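Local coordinates for protein fructokinase (Xylella fastidiosa Temecula1, PDB 3LJS) that probably phosphorylates fructose using ATP, as a member of the PfkB family of carbohydrate kinases, at residues I7-E12 with A40-A45; G57-D62 with D66-S71; E151-A156 with S189-V194; R183-L188 with Q217-G222; L296-A301 with P317-V322. One frame throughout, in Å; residues are numbered along the deposited sequence.

Interaction 1: residues I7-E12 with A40-A45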
# COMPACT_ATOMS: atom_id res chain seq x y z
N ILE B 7 -28.53 6.84 10.45
CA ILE B 7 -27.28 7.41 10.92
C ILE B 7 -26.36 7.38 9.72
O ILE B 7 -26.10 6.33 9.13
CB ILE B 7 -26.68 6.57 12.06
CG1 ILE B 7 -27.62 6.64 13.27
CG2 ILE B 7 -25.28 7.10 12.43
CD1 ILE B 7 -27.25 5.71 14.39
N LEU B 8 -25.89 8.55 9.33
CA LEU B 8 -25.02 8.69 8.18
C LEU B 8 -23.58 8.87 8.65
O LEU B 8 -23.25 9.85 9.30
CB LEU B 8 -25.53 9.88 7.37
CG LEU B 8 -24.75 10.63 6.30
CD1 LEU B 8 -23.69 9.75 5.70
CD2 LEU B 8 -25.74 11.13 5.25
N CYS B 9 -22.75 7.88 8.35
CA CYS B 9 -21.34 7.91 8.73
C CYS B 9 -20.53 8.28 7.51
O CYS B 9 -20.54 7.57 6.51
CB CYS B 9 -20.90 6.54 9.26
SG CYS B 9 -21.71 6.07 10.80
N PHE B 10 -19.81 9.39 7.59
CA PHE B 10 -19.04 9.87 6.45
C PHE B 10 -17.52 9.88 6.62
O PHE B 10 -17.01 10.19 7.68
CB PHE B 10 -19.49 11.29 6.09
CG PHE B 10 -18.65 11.93 5.03
CD1 PHE B 10 -18.87 11.64 3.69
CD2 PHE B 10 -17.60 12.78 5.37
CE1 PHE B 10 -18.05 12.19 2.70
CE2 PHE B 10 -16.78 13.33 4.39
CZ PHE B 10 -17.01 13.04 3.05
N GLY B 11 -16.82 9.55 5.55
CA GLY B 11 -15.37 9.60 5.62
C GLY B 11 -14.60 8.47 4.98
O GLY B 11 -14.89 8.04 3.86
N GLU B 12 -13.61 7.98 5.70
CA GLU B 12 -12.78 6.92 5.17
C GLU B 12 -13.08 5.53 5.69
O GLU B 12 -13.40 5.33 6.86
CB GLU B 12 -11.30 7.25 5.41
CG GLU B 12 -10.76 6.88 6.79
CD GLU B 12 -11.27 7.78 7.92
OE1 GLU B 12 -12.10 8.68 7.66
OE2 GLU B 12 -10.83 7.58 9.08
N ALA B 40 -16.23 4.14 9.39
CA ALA B 40 -16.65 2.83 8.91
C ALA B 40 -16.93 1.90 10.09
O ALA B 40 -17.91 1.16 10.08
CB ALA B 40 -15.56 2.21 8.01
N ASN B 41 -16.07 1.95 11.10
CA ASN B 41 -16.25 1.13 12.29
C ASN B 41 -17.55 1.54 13.00
O ASN B 41 -18.30 0.69 13.48
CB ASN B 41 -15.10 1.32 13.29
CG ASN B 41 -13.76 0.80 12.76
OD1 ASN B 41 -13.71 -0.16 11.98
ND2 ASN B 41 -12.67 1.42 13.20
N VAL B 42 -17.81 2.84 13.07
CA VAL B 42 -19.03 3.31 13.72
C VAL B 42 -20.25 2.75 13.00
O VAL B 42 -21.20 2.30 13.64
CB VAL B 42 -19.08 4.85 13.75
CG1 VAL B 42 -20.42 5.31 14.31
CG2 VAL B 42 -17.94 5.40 14.61
N ALA B 43 -20.21 2.77 11.68
CA ALA B 43 -21.32 2.28 10.87
C ALA B 43 -21.61 0.81 11.14
O ALA B 43 -22.77 0.41 11.31
CB ALA B 43 -21.01 2.49 9.38
N VAL B 44 -20.56 -0.01 11.18
CA VAL B 44 -20.74 -1.43 11.42
C VAL B 44 -21.25 -1.70 12.82
O VAL B 44 -22.04 -2.63 13.04
CB VAL B 44 -19.43 -2.21 11.18
CG1 VAL B 44 -19.62 -3.68 11.53
CG2 VAL B 44 -19.01 -2.08 9.72
N ALA B 45 -20.81 -0.90 13.79
CA ALA B 45 -21.26 -1.09 15.16
C ALA B 45 -22.76 -0.79 15.25
O ALA B 45 -23.50 -1.50 15.93
CB ALA B 45 -20.49 -0.16 16.10

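Interaction 2: residues G57-D62 with D66-S71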
# COMPACT_ATOMS: atom_id res chain seq x y z
N GLY B 57 -19.02 7.61 1.43
CA GLY B 57 -17.62 7.84 1.17
C GLY B 57 -17.22 7.19 -0.13
O GLY B 57 -18.05 6.56 -0.80
N MSE B 58 -15.95 7.32 -0.48
CA MSE B 58 -15.46 6.76 -1.73
C MSE B 58 -14.52 5.58 -1.49
O MSE B 58 -13.62 5.65 -0.66
CB MSE B 58 -14.74 7.85 -2.53
CG MSE B 58 -14.28 7.42 -3.91
SE MSE B 58 -13.77 8.97 -4.96
CE MSE B 58 -15.44 9.20 -5.93
N LEU B 59 -14.77 4.50 -2.23
CA LEU B 59 -13.96 3.29 -2.15
C LEU B 59 -13.26 3.10 -3.49
O LEU B 59 -13.80 3.47 -4.54
CB LEU B 59 -14.83 2.06 -1.88
CG LEU B 59 -15.74 2.07 -0.65
CD1 LEU B 59 -16.42 0.71 -0.50
CD2 LEU B 59 -14.92 2.39 0.58
N GLY B 60 -12.05 2.54 -3.48
CA GLY B 60 -11.34 2.33 -4.72
C GLY B 60 -11.98 1.22 -5.53
O GLY B 60 -12.76 0.41 -5.00
N SER B 61 -11.69 1.18 -6.83
CA SER B 61 -12.20 0.14 -7.71
C SER B 61 -11.11 -0.91 -7.79
O SER B 61 -10.56 -1.19 -8.86
CB SER B 61 -12.49 0.68 -9.11
OG SER B 61 -13.53 1.63 -9.07
N ASP B 62 -10.77 -1.47 -6.64
CA ASP B 62 -9.74 -2.49 -6.53
C ASP B 62 -10.24 -3.59 -5.61
O ASP B 62 -11.35 -3.50 -5.07
CB ASP B 62 -8.44 -1.89 -5.99
CG ASP B 62 -8.66 -1.01 -4.76
OD1 ASP B 62 -9.27 -1.48 -3.79
OD2 ASP B 62 -8.20 0.15 -4.77
N ASP B 66 -13.55 -3.63 -3.08
CA ASP B 66 -14.62 -4.62 -3.19
C ASP B 66 -14.82 -5.29 -1.84
O ASP B 66 -15.95 -5.59 -1.45
CB ASP B 66 -14.27 -5.69 -4.24
CG ASP B 66 -14.16 -5.12 -5.64
OD1 ASP B 66 -14.79 -4.08 -5.92
OD2 ASP B 66 -13.45 -5.74 -6.47
N PHE B 67 -13.72 -5.54 -1.13
CA PHE B 67 -13.78 -6.17 0.18
C PHE B 67 -14.55 -5.31 1.17
O PHE B 67 -15.36 -5.81 1.94
CB PHE B 67 -12.37 -6.40 0.72
CG PHE B 67 -12.34 -6.89 2.14
CD1 PHE B 67 -12.81 -8.17 2.46
CD2 PHE B 67 -11.82 -6.10 3.16
CE1 PHE B 67 -12.76 -8.63 3.77
CE2 PHE B 67 -11.77 -6.55 4.47
CZ PHE B 67 -12.24 -7.82 4.78
N LEU B 68 -14.27 -4.01 1.15
CA LEU B 68 -14.94 -3.09 2.05
C LEU B 68 -16.43 -2.98 1.69
O LEU B 68 -17.29 -2.98 2.56
CB LEU B 68 -14.27 -1.71 1.97
CG LEU B 68 -12.85 -1.69 2.56
CD1 LEU B 68 -12.20 -0.35 2.28
CD2 LEU B 68 -12.92 -1.95 4.06
N PHE B 69 -16.72 -2.89 0.40
CA PHE B 69 -18.11 -2.79 -0.05
C PHE B 69 -18.92 -3.99 0.42
O PHE B 69 -20.02 -3.84 0.96
CB PHE B 69 -18.18 -2.70 -1.57
CG PHE B 69 -19.57 -2.45 -2.09
CD1 PHE B 69 -20.02 -1.16 -2.31
CD2 PHE B 69 -20.44 -3.51 -2.32
CE1 PHE B 69 -21.32 -0.91 -2.77
CE2 PHE B 69 -21.75 -3.28 -2.78
CZ PHE B 69 -22.18 -1.98 -3.00
N ASP B 70 -18.39 -5.19 0.19
CA ASP B 70 -19.08 -6.42 0.58
C ASP B 70 -19.19 -6.54 2.10
O ASP B 70 -20.20 -7.03 2.61
CB ASP B 70 -18.35 -7.65 0.02
CG ASP B 70 -18.34 -7.68 -1.50
OD1 ASP B 70 -19.35 -7.26 -2.11
OD2 ASP B 70 -17.34 -8.15 -2.08
N SER B 71 -18.15 -6.11 2.81
CA SER B 71 -18.17 -6.16 4.27
C SER B 71 -19.32 -5.30 4.79
O SER B 71 -20.01 -5.69 5.74
CB SER B 71 -16.84 -5.66 4.85
OG SER B 71 -15.77 -6.53 4.50

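Interaction 3: residues E151-A156 with S189-V194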
# COMPACT_ATOMS: atom_id res chain seq x y z
N GLU B 151 -18.96 20.87 4.40
CA GLU B 151 -20.19 21.03 3.64
C GLU B 151 -21.20 19.95 4.04
O GLU B 151 -22.40 20.21 4.14
CB GLU B 151 -19.91 20.96 2.14
CG GLU B 151 -21.12 21.18 1.23
CD GLU B 151 -21.87 22.49 1.50
OE1 GLU B 151 -21.25 23.46 1.99
OE2 GLU B 151 -23.08 22.56 1.20
N GLY B 152 -20.70 18.74 4.26
CA GLY B 152 -21.58 17.66 4.68
C GLY B 152 -22.19 17.98 6.04
O GLY B 152 -23.38 17.74 6.27
N MSE B 153 -21.37 18.52 6.94
CA MSE B 153 -21.86 18.87 8.27
C MSE B 153 -22.88 20.00 8.20
O MSE B 153 -23.87 19.99 8.93
CB MSE B 153 -20.69 19.28 9.18
CG MSE B 153 -19.68 18.17 9.45
SE MSE B 153 -18.13 18.81 10.46
CE MSE B 153 -18.67 18.31 12.24
N ARG B 154 -22.63 20.98 7.32
CA ARG B 154 -23.56 22.10 7.18
C ARG B 154 -24.87 21.65 6.53
O ARG B 154 -25.95 22.11 6.89
CB ARG B 154 -22.92 23.22 6.34
CG ARG B 154 -21.79 23.96 7.05
CD ARG B 154 -21.26 25.14 6.22
NE ARG B 154 -20.69 24.70 4.95
CZ ARG B 154 -19.40 24.79 4.64
NH1 ARG B 154 -18.53 25.31 5.51
NH2 ARG B 154 -18.97 24.36 3.46
N ARG B 155 -24.75 20.75 5.56
CA ARG B 155 -25.92 20.23 4.86
C ARG B 155 -26.76 19.39 5.84
O ARG B 155 -27.99 19.47 5.87
CB ARG B 155 -25.46 19.39 3.66
CG ARG B 155 -26.54 19.09 2.64
CD ARG B 155 -25.93 18.62 1.32
NE ARG B 155 -25.11 19.66 0.68
CZ ARG B 155 -24.56 19.55 -0.53
NH1 ARG B 155 -24.75 18.45 -1.25
NH2 ARG B 155 -23.84 20.55 -1.03
N ALA B 156 -26.08 18.58 6.65
CA ALA B 156 -26.76 17.74 7.62
C ALA B 156 -27.58 18.59 8.58
O ALA B 156 -28.75 18.32 8.83
CB ALA B 156 -25.73 16.91 8.39
N SER B 189 -16.72 23.60 15.57
CA SER B 189 -17.74 24.64 15.64
C SER B 189 -19.02 24.26 14.91
O SER B 189 -20.07 24.86 15.13
CB SER B 189 -17.21 25.95 15.05
OG SER B 189 -17.10 25.84 13.64
N LEU B 190 -18.94 23.25 14.05
CA LEU B 190 -20.09 22.81 13.27
C LEU B 190 -20.82 21.60 13.83
O LEU B 190 -21.84 21.18 13.27
CB LEU B 190 -19.65 22.50 11.84
CG LEU B 190 -19.15 23.68 11.00
CD1 LEU B 190 -18.53 23.15 9.70
CD2 LEU B 190 -20.31 24.63 10.70
N ALA B 191 -20.32 21.04 14.92
CA ALA B 191 -20.93 19.85 15.50
C ALA B 191 -21.80 20.07 16.72
O ALA B 191 -21.52 20.92 17.55
CB ALA B 191 -19.83 18.83 15.83
N ASP B 192 -22.87 19.28 16.82
CA ASP B 192 -23.79 19.33 17.96
C ASP B 192 -23.21 18.47 19.08
O ASP B 192 -23.33 18.79 20.26
CB ASP B 192 -25.15 18.76 17.56
CG ASP B 192 -25.82 19.55 16.46
OD1 ASP B 192 -26.34 20.65 16.74
OD2 ASP B 192 -25.81 19.08 15.30
N VAL B 193 -22.60 17.35 18.68
CA VAL B 193 -22.01 16.40 19.63
C VAL B 193 -20.54 16.22 19.30
O VAL B 193 -20.18 15.93 18.16
CB VAL B 193 -22.72 15.03 19.55
CG1 VAL B 193 -22.11 14.07 20.56
CG2 VAL B 193 -24.22 15.21 19.82
N VAL B 194 -19.69 16.39 20.31
CA VAL B 194 -18.25 16.27 20.13
C VAL B 194 -17.60 15.27 21.07
O VAL B 194 -17.96 15.19 22.25
CB VAL B 194 -17.57 17.65 20.34
CG1 VAL B 194 -16.05 17.50 20.35
CG2 VAL B 194 -18.03 18.62 19.24
O HOH W 1 -23.18 21.96 10.88

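Interaction 4: residues R183-L188 with Q217-G222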
# COMPACT_ATOMS: atom_id res chain seq x y z
N ARG B 183 -8.54 23.64 10.88
CA ARG B 183 -9.61 22.76 10.42
C ARG B 183 -10.30 22.05 11.57
O ARG B 183 -11.52 21.90 11.57
CB ARG B 183 -9.05 21.72 9.44
CG ARG B 183 -8.65 22.31 8.11
CD ARG B 183 -7.91 21.29 7.29
NE ARG B 183 -7.30 21.91 6.12
CZ ARG B 183 -6.34 21.34 5.40
NH1 ARG B 183 -5.89 20.14 5.74
NH2 ARG B 183 -5.83 21.98 4.36
N LEU B 184 -9.53 21.62 12.56
CA LEU B 184 -10.10 20.94 13.71
C LEU B 184 -11.09 21.86 14.41
O LEU B 184 -12.20 21.43 14.73
CB LEU B 184 -8.99 20.50 14.67
CG LEU B 184 -7.99 19.50 14.08
CD1 LEU B 184 -6.94 19.13 15.11
CD2 LEU B 184 -8.74 18.25 13.61
N TRP B 185 -10.71 23.11 14.65
CA TRP B 185 -11.62 24.05 15.32
C TRP B 185 -12.86 24.31 14.48
O TRP B 185 -13.95 24.47 15.02
CB TRP B 185 -10.92 25.38 15.63
CG TRP B 185 -10.11 25.36 16.89
CD1 TRP B 185 -8.75 25.50 17.00
CD2 TRP B 185 -10.60 25.19 18.23
NE1 TRP B 185 -8.36 25.42 18.32
CE2 TRP B 185 -9.48 25.24 19.09
CE3 TRP B 185 -11.87 25.01 18.78
CZ2 TRP B 185 -9.60 25.10 20.48
CZ3 TRP B 185 -11.99 24.88 20.16
CH2 TRP B 185 -10.86 24.93 20.99
N LYS B 186 -12.70 24.38 13.16
CA LYS B 186 -13.85 24.62 12.30
C LYS B 186 -14.83 23.46 12.38
O LYS B 186 -16.04 23.66 12.48
CB LYS B 186 -13.41 24.82 10.85
CG LYS B 186 -14.58 25.12 9.93
CD LYS B 186 -14.13 25.72 8.61
CE LYS B 186 -15.33 26.11 7.75
NZ LYS B 186 -14.90 26.78 6.49
N GLY B 187 -14.30 22.24 12.33
CA GLY B 187 -15.16 21.07 12.42
C GLY B 187 -15.89 21.09 13.75
O GLY B 187 -17.10 20.83 13.83
N LEU B 188 -15.15 21.41 14.81
CA LEU B 188 -15.70 21.47 16.16
C LEU B 188 -16.82 22.49 16.30
O LEU B 188 -17.76 22.29 17.06
CB LEU B 188 -14.58 21.79 17.16
CG LEU B 188 -13.60 20.65 17.42
CD1 LEU B 188 -12.37 21.16 18.18
CD2 LEU B 188 -14.31 19.56 18.22
N GLN B 217 -15.30 26.24 26.74
CA GLN B 217 -16.04 27.48 26.53
C GLN B 217 -16.05 27.84 25.05
O GLN B 217 -17.03 28.36 24.54
CB GLN B 217 -15.42 28.62 27.34
CG GLN B 217 -15.59 28.46 28.84
CD GLN B 217 -17.03 28.18 29.22
OE1 GLN B 217 -17.95 28.89 28.81
NE2 GLN B 217 -17.25 27.14 30.02
N GLN B 218 -14.95 27.55 24.36
CA GLN B 218 -14.85 27.83 22.93
C GLN B 218 -15.88 26.99 22.16
O GLN B 218 -16.51 27.46 21.22
CB GLN B 218 -13.44 27.51 22.43
CG GLN B 218 -13.19 27.93 20.99
CD GLN B 218 -13.06 29.43 20.86
OE1 GLN B 218 -12.10 30.03 21.34
NE2 GLN B 218 -14.04 30.05 20.21
N LEU B 219 -16.02 25.73 22.57
CA LEU B 219 -16.98 24.84 21.92
C LEU B 219 -18.40 25.36 22.04
O LEU B 219 -19.18 25.29 21.09
CB LEU B 219 -16.90 23.43 22.53
CG LEU B 219 -15.58 22.68 22.33
CD1 LEU B 219 -15.69 21.29 22.93
CD2 LEU B 219 -15.28 22.59 20.84
N TRP B 220 -18.73 25.90 23.21
CA TRP B 220 -20.07 26.44 23.46
C TRP B 220 -20.37 27.66 22.58
O TRP B 220 -21.52 28.07 22.46
CB TRP B 220 -20.23 26.81 24.93
CG TRP B 220 -20.09 25.66 25.91
CD1 TRP B 220 -19.78 25.76 27.24
CD2 TRP B 220 -20.32 24.26 25.67
NE1 TRP B 220 -19.80 24.52 27.83
CE2 TRP B 220 -20.12 23.58 26.90
CE3 TRP B 220 -20.66 23.51 24.53
CZ2 TRP B 220 -20.26 22.19 27.02
CZ3 TRP B 220 -20.80 22.12 24.66
CH2 TRP B 220 -20.60 21.48 25.90
N GLN B 221 -19.33 28.23 21.98
CA GLN B 221 -19.49 29.39 21.10
C GLN B 221 -20.06 28.95 19.76
O GLN B 221 -20.58 29.76 18.99
CB GLN B 221 -18.15 30.10 20.86
CG GLN B 221 -17.51 30.66 22.11
CD GLN B 221 -18.42 31.66 22.81
OE1 GLN B 221 -18.73 32.72 22.27
NE2 GLN B 221 -18.86 31.32 24.01
N GLY B 222 -19.94 27.65 19.48
CA GLY B 222 -20.45 27.12 18.23
C GLY B 222 -21.77 26.38 18.39
O GLY B 222 -22.65 26.82 19.14
O HOH W 2 -19.33 24.02 18.55

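Interaction 5: residues L296-A301 with P317-V322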
# COMPACT_ATOMS: atom_id res chain seq x y z
N LEU B 296 -25.27 6.93 27.95
CA LEU B 296 -23.83 6.71 27.86
C LEU B 296 -23.43 5.38 28.50
O LEU B 296 -22.40 4.81 28.16
CB LEU B 296 -23.07 7.88 28.47
CG LEU B 296 -23.38 9.19 27.72
CD1 LEU B 296 -22.59 10.34 28.34
CD2 LEU B 296 -23.03 9.04 26.23
N ARG B 297 -24.24 4.88 29.44
CA ARG B 297 -23.93 3.59 30.05
C ARG B 297 -24.05 2.53 28.95
O ARG B 297 -23.24 1.59 28.88
CB ARG B 297 -24.91 3.24 31.17
CG ARG B 297 -24.80 1.78 31.62
CD ARG B 297 -25.82 1.39 32.69
NE ARG B 297 -25.58 2.11 33.94
CZ ARG B 297 -26.35 3.09 34.40
NH1 ARG B 297 -27.42 3.49 33.72
NH2 ARG B 297 -26.04 3.69 35.55
N PHE B 298 -25.06 2.67 28.10
CA PHE B 298 -25.27 1.75 26.99
C PHE B 298 -24.06 1.80 26.06
O PHE B 298 -23.51 0.77 25.67
CB PHE B 298 -26.52 2.15 26.20
CG PHE B 298 -26.83 1.25 25.04
CD1 PHE B 298 -27.67 0.15 25.21
CD2 PHE B 298 -26.27 1.49 23.79
CE1 PHE B 298 -27.94 -0.71 24.14
CE2 PHE B 298 -26.54 0.64 22.71
CZ PHE B 298 -27.37 -0.46 22.88
N ALA B 299 -23.66 3.02 25.70
CA ALA B 299 -22.51 3.21 24.82
C ALA B 299 -21.26 2.55 25.38
O ALA B 299 -20.49 1.91 24.65
CB ALA B 299 -22.27 4.70 24.60
N ALA B 300 -21.05 2.69 26.69
CA ALA B 300 -19.88 2.10 27.34
C ALA B 300 -19.96 0.58 27.26
O ALA B 300 -18.94 -0.10 27.09
CB ALA B 300 -19.81 2.55 28.80
N ALA B 301 -21.17 0.03 27.39
CA ALA B 301 -21.34 -1.42 27.32
C ALA B 301 -20.97 -1.94 25.94
O ALA B 301 -20.36 -2.99 25.81
CB ALA B 301 -22.79 -1.79 27.66
N PRO B 317 -20.87 -6.15 19.09
CA PRO B 317 -21.94 -6.85 19.80
C PRO B 317 -23.35 -6.54 19.30
O PRO B 317 -23.62 -5.47 18.76
CB PRO B 317 -21.74 -6.37 21.23
CG PRO B 317 -21.37 -4.92 21.02
CD PRO B 317 -20.37 -5.00 19.87
N MSE B 318 -24.25 -7.51 19.47
CA MSE B 318 -25.64 -7.34 19.08
C MSE B 318 -26.37 -6.69 20.26
O MSE B 318 -25.86 -6.68 21.38
CB MSE B 318 -26.28 -8.69 18.76
CG MSE B 318 -25.65 -9.42 17.59
SE MSE B 318 -26.57 -11.10 17.23
CE MSE B 318 -25.94 -12.10 18.76
N LEU B 319 -27.56 -6.16 20.00
CA LEU B 319 -28.33 -5.49 21.05
C LEU B 319 -28.53 -6.39 22.27
O LEU B 319 -28.31 -5.97 23.41
CB LEU B 319 -29.68 -5.03 20.50
CG LEU B 319 -30.60 -4.34 21.51
CD1 LEU B 319 -29.90 -3.12 22.10
CD2 LEU B 319 -31.89 -3.93 20.81
N SER B 320 -28.94 -7.63 22.04
CA SER B 320 -29.18 -8.57 23.13
C SER B 320 -27.97 -8.74 24.05
O SER B 320 -28.11 -8.79 25.27
CB SER B 320 -29.59 -9.94 22.57
OG SER B 320 -28.60 -10.43 21.68
N GLU B 321 -26.78 -8.82 23.45
CA GLU B 321 -25.55 -8.98 24.22
C GLU B 321 -25.20 -7.74 25.04
O GLU B 321 -24.72 -7.85 26.16
CB GLU B 321 -24.40 -9.31 23.26
CG GLU B 321 -24.66 -10.57 22.47
CD GLU B 321 -23.54 -10.88 21.49
OE1 GLU B 321 -23.19 -9.99 20.69
OE2 GLU B 321 -23.03 -12.02 21.52
N VAL B 322 -25.45 -6.57 24.47
CA VAL B 322 -25.18 -5.33 25.19
C VAL B 322 -26.15 -5.19 26.36
O VAL B 322 -25.74 -4.88 27.49
CB VAL B 322 -25.34 -4.10 24.27
CG1 VAL B 322 -25.16 -2.81 25.08
CG2 VAL B 322 -24.33 -4.17 23.14

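Interaction 1: residues I7-E12 with A40-A45
Cys9 and Ala43 form the centre of this contact, and the packing is almost wholly apolar. The thiol of Cys9, on strand 6-10, projects against helix 38-49 and settles between two residues of one helical turn. Its SG lies 3.8 Å from Val42 CG1 and 3.9 Å from Ala43 CB. It also comes within 3.7 Å of Ala43 N, so the sulfur touches the helix backbone as well as its methyl groups. With SG beside its own backbone N (chi1 -66°), the cysteine extends directly at the helix, and Val42 answers with CG1, the branch anti to its backbone N. The small side chain of Ala43 allows the two backbones to approach to 6.0 Å between Cys9 CA and Ala43 CA. Beyond the strand, Ala40 CB rests 4.0 Å from Glu12 O.

The polar groups look elsewhere. Glu12 OE2 is hydrogen-bonded to Asn138 ND2, and Asn41 ND2 to Asp262 OD2, next to the ATP-binding Gly261. Strand 6-10 sits inside the large sheet of the ribokinase-like fold, and helix 38-49 probably belongs to the glycine-rich N-terminal PfkB signature. Helix 262-275 packs against both, with Ile7 on Leu269 and Val42 on Val265.

With a thiol and methyl groups as its interface, the contact relies on shape and burial rather than directed bonds, while the polar ends of Glu12 and Asn41 are satisfied by Asn138 and Asp262.

Interaction 2: residues G57-D62 with D66-S71
This contact joins the first strand and the helix of a beta-alpha-beta unit in the ribokinase-like fold, where strand 53-60 passes through a short corner into helix 63-75, which leads to the parallel strand 82-85. Asp62 is the N-cap of the helix: its OD1 accepts from Gly65 N and also meets Thr90 OG1. Its backbone carbonyl begins the helical bonding, Asp66 N donating to Asp62 O at 3.0 Å with an N-H...O angle of 160°. Asp66 OD2 comes to 3.4 Å from the same Asp62 O, but both are acceptors and no bond forms; the carboxylate is instead held through OD1 by a salt bridge to Arg84, which also reaches Gly60 O. Ser106 of the second subunit packs on Asp62.

Deeper in, Leu59 sets CG beside its backbone N (chi1 -56°) and then extends, which carries CD1 to the helix. That methyl group lies 3.7 Å from Phe69 N, 4.0 Å from Phe69 CB and 4.1 Å from Leu68 CB, and it meets the Phe69 ring at its edge. Leu68 also touches Ile15 and Ala35 of the four-stranded sheet, so the helix touches both sheets here. Within the helix, Phe67 O accepts from Ser71 OG (2.7 Å) and Ser71 N, from opposite faces of its carbonyl plane, and that hydroxyl stands 3.7 Å above the centre of the Phe67 ring.

Interaction 3: residues E151-A156 with S189-V194
Selenomethionine 153 (Met153) stretches from helix 143-158 across the loop at Leu190 and Ala191. Its SE lies 4.2 Å from Leu190 CB, and the terminal CE reaches 3.8 Å from Ala191 CB. The chain is extended as far as SE and then bends (chi3 96°), which brings the methyl group down onto the alanine. Beside it, the aliphatic part of Arg154 shares Leu190: CG meets the leucine CD2 at 4.0 Å, the two side chains running at a slant to one another, with CD2 the branch that does the touching.

A water sits in the gap between the backbones, 2.8 Å from Leu190 O and within weak bonding distance of Met153 O; it has more acceptors around it than protons to give.

Helix 143-158 precedes strand 162-166, and the loop 189-192 runs into strand 193-197, its parallel neighbour in the central sheet of this ribokinase-like fold. Met153 also touches Val163 and Phe165, and Ala191 touches Phe165, so the selenomethionine packs against strand 162-166 as well as the loop. Lys195, which binds ATP, follows a few residues later on strand 193-197.

On the outer side of the helix, Arg154 meets Glu151 side-on, with NE and NH2 both directed to Glu151 OE1. The NH2 bond is 2.9 Å, lies in the guanidinium plane and takes the anti lone pair of OE1, whereas the NE approach is longer and comes from above the carboxylate plane. Arg155 NH2 reaches the second oxygen, Glu151 OE2, at 3.1 Å, and Arg154 NH2 has a further salt-bridge partner in Glu147 OE1.

Interaction 4: residues R183-L188 with Q217-G222
Two helices of the alpha/beta ribokinase-like fold meet here: helix 181-189, which leads into strand 193-197, and helix 212-220, which leads into the adjoining parallel strand 226-230. The closest touch is between Trp185 and Gln218. The indole atom CZ3 lies 3.4 Å from Gln218 CG and 3.8 Å from Gln218 CB, so the aliphatic part of the glutamine packs against the six-membered ring. Gln218 sends CG anti to its backbone N (chi1 -173°) and then bends, which swings the amide aside; its plane stands 76° from the ring plane. The indole NE1 is occupied by Thr207 OG1, a bond that helps fix the turn of the ring.

Deeper between the helices, Leu219 CD2 is shared by two partners, resting 3.8 Å from Leu188 CB and 4.1 Å from Trp185 CZ3. Leu204 of helix 198-207 touches both Trp185 and Leu188, carrying this apolar cluster further into the fold.

A single water joins the chain segments where their carbonyls face the same spot: it donates one hydrogen to Leu188 O and the other to Leu219 O, each at 2.8 Å.

The chemistry is therefore a methyl and methylene core closed by the indole at one border and by a bridged pair of carbonyls at the other, where a water supplies the protons that two acceptors cannot give each other.

Interaction 5: residues L296-A301 with P317-V322
Met318 N donates to Glu321 OE1 at 3.0 Å, almost straight (174°) and on the anti lone pair of that oxygen. Because Met318 is the N-cap residue of helix 319-328, this is the reciprocal half of a capping box, the side chain of the third helical residue holding the N-H of the cap; the methionine side chain has no acceptor to complete it. Val322 N, on the next residue, bonds back to Met318 O, and the two bonds together hold the first turn.

From that turn, Val322 reaches over to helix 289-305. Its CG1, anti to the backbone N (chi1 175°), sits above one face of the Phe298 ring in a CH-pi contact, 3.9 Å from the ring centroid and 23° off the ring normal. The same methyl group lies 3.6 Å from Ala301 CB, one helical turn on from Phe298.

This is a C-terminal helix packing on the helix before it in the ribokinase-like fold, the two being joined by the small hairpin of strands 307-308 and 313-315. Phe298 also touches Leu323 and Ile326 further along helix 319-328, and Thr271 of helix 262-275.

Leu319 approaches the ring differently, at its edge and in its plane: CD1 lies 3.7 Å from Phe298 CE1 and 3.8 Å from Phe298 CZ. The leucine side chain stands at about a right angle to the phenylalanine and continues toward Tyr270.

In the fold
From the N terminus, interaction 1 closes a loop between strand 6-10 and helix 38-49, and interaction 2 then closes a much shorter one, from strand 53-60, the sheet neighbour of 6-10, into helix 63-75. The next two overlap along the chain: interaction 3 joins 151-156 to 189-194, and interaction 4 starts inside that span at 183-188 and ends beyond it at 217-222. They cross and touch, with Met153 CE 3.4 Å from Gly187 O, making one packed region on the same side of the chain's centre. Interactions 2 and 4 lie on opposite sides of that centre, about 32 Å apart between centres. Interaction 5 follows in series and ties the C-terminal helix to helix 289-305.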